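Local atomic coordinates of alpha-galactosidase (PDB entry 3A5V), a protein that probably hydrolyses the bonds that hold terminal alpha-linked galactose in oligosaccharides and other galactosides, as a tetrameric fungal glycoside hydrolase of family 27. Residues A[262-266]-A[299-303]. Sequence-based numbering, arbitrary orientation. Where two conformers were deposited one is given.
Sequences AALKS and FSPAN
K265 reaches over the backbone of S300 to the nitrogen of P301, showing how a Schellman-capped helix end can bind the linker to the next domain. The side chain leaves a residue of positive phi (58°), the C-prime position of the Schellman motif that closes helix 251-263. Bent at chi2 (63°) and extended beyond, it lays CD and CE alongside the S300 peptide and sets K265 NZ 3.1 Å from S300 O, above the carbonyl plane rather than on a lone pair. K265 NZ also donates to a water 2.8 Å away, which accepts from S300 N as well, and to V293 O, so three oxygens surround the buried ammonium.

Two residues earlier, the helix-terminal carbonyl A263 O takes a nearly straight bond (168°) from A302 N at 2.9 Å. The same oxygen receives a longer CA-H contact from P301, and A263 CB and A302 CB meet at 4.2 Å. Beside them, L264 brings CD1 to A302 O, while P301 CB rests on L264 O. A302 reaches V324 and A263 reaches I326, both on strand 322-329 of the C-terminal sandwich.

An alanine in place of K265 would probably leave V293 O and S300 O without their shared donor. Carbonyls at the barrel helix's end and in the linker thus find donors inside a buried joint between the catalytic barrel and the beta sandwich.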
loop_
_atom_site.group_PDB
_atom_site.type_symbol
_atom_site.label_atom_id
_atom_site.label_comp_id
_atom_site.label_asym_id
_atom_site.label_seq_id
_atom_site.Cartn_x
_atom_site.Cartn_y
_atom_site.Cartn_z
ATOM N N ALA A 262 19.887 22.547 -6.240
ATOM C CA ALA A 262 20.498 23.530 -5.334
ATOM C C ALA A 262 19.464 24.086 -4.331
ATOM O O ALA A 262 19.694 24.109 -3.125
ATOM C CB ALA A 262 21.141 24.678 -6.148
ATOM N N ALA A 263 18.322 24.534 -4.836
ATOM C CA ALA A 263 17.310 25.199 -3.978
ATOM C C ALA A 263 16.558 24.265 -3.028
ATOM O O ALA A 263 16.011 24.713 -2.023
ATOM C CB ALA A 263 16.297 26.003 -4.863
ATOM N N LEU A 264 16.509 22.976 -3.354
ATOM C CA LEU A 264 15.914 21.992 -2.467
ATOM C C LEU A 264 16.928 21.408 -1.468
ATOM O O LEU A 264 16.596 20.497 -0.705
ATOM C CB LEU A 264 15.164 20.882 -3.259
ATOM C CG LEU A 264 13.662 21.195 -3.488
ATOM C CD1 LEU A 264 13.428 22.595 -4.135
ATOM C CD2 LEU A 264 12.988 20.106 -4.367
ATOM N N LYS A 265 18.131 21.993 -1.446
ATOM C CA LYS A 265 19.205 21.603 -0.526
ATOM C C LYS A 265 19.576 20.123 -0.696
ATOM O O LYS A 265 19.828 19.415 0.281
ATOM C CB LYS A 265 18.855 21.951 0.937
ATOM C CG LYS A 265 19.384 23.329 1.451
ATOM C CD LYS A 265 18.816 24.541 0.718
ATOM C CE LYS A 265 19.112 25.825 1.505
ATOM N NZ LYS A 265 18.576 27.051 0.849
ATOM N N SER A 266 19.577 19.646 -1.942
ATOM C CA SER A 266 20.179 18.340 -2.247
ATOM C C SER A 266 21.704 18.463 -2.102
ATOM O O SER A 266 22.280 19.535 -2.397
ATOM C CB SER A 266 19.849 17.911 -3.684
ATOM O OG SER A 266 20.419 16.637 -4.006
ATOM N N PHE A 299 19.425 26.896 5.950
ATOM C CA PHE A 299 19.269 25.425 5.796
ATOM C C PHE A 299 17.862 24.949 5.411
ATOM O O PHE A 299 17.476 23.835 5.775
ATOM C CB PHE A 299 19.638 24.713 7.107
ATOM C CG PHE A 299 20.984 25.065 7.609
ATOM C CD1 PHE A 299 22.056 25.093 6.759
ATOM C CD2 PHE A 299 21.178 25.381 8.913
ATOM C CE1 PHE A 299 23.255 25.432 7.216
ATOM C CE2 PHE A 299 22.377 25.702 9.340
ATOM C CZ PHE A 299 23.413 25.724 8.493
ATOM N N SER A 300 17.129 25.769 4.663
ATOM C CA SER A 300 15.733 25.499 4.367
ATOM C C SER A 300 15.547 25.233 2.875
ATOM O O SER A 300 15.910 26.082 2.068
ATOM C CB SER A 300 14.908 26.730 4.764
ATOM O OG SER A 300 13.534 26.433 4.742
ATOM N N PRO A 301 14.981 24.064 2.497
ATOM C CA PRO A 301 14.621 23.886 1.089
ATOM C C PRO A 301 13.543 24.886 0.655
ATOM O O PRO A 301 12.690 25.285 1.468
ATOM C CB PRO A 301 14.023 22.461 1.041
ATOM C CG PRO A 301 14.576 21.763 2.227
ATOM C CD PRO A 301 14.688 22.855 3.295
ATOM N N ALA A 302 13.557 25.265 -0.622
ATOM C CA ALA A 302 12.440 26.048 -1.171
ATOM C C ALA A 302 11.216 25.129 -1.270
ATOM O O ALA A 302 11.373 23.927 -1.512
ATOM C CB ALA A 302 12.805 26.642 -2.557
ATOM N N ASN A 303 10.016 25.688 -1.070
ATOM C CA ASN A 303 8.758 24.934 -1.162
ATOM C C ASN A 303 8.066 25.159 -2.501
ATOM O O ASN A 303 8.133 26.263 -3.033
ATOM C CB ASN A 303 7.786 25.364 -0.036
ATOM C CG ASN A 303 8.396 25.207 1.345
ATOM O OD1 ASN A 303 8.493 26.168 2.133
ATOM N ND2 ASN A 303 8.837 24.009 1.637
HETATM O O HOH W 1 17.908 28.485 3.203
#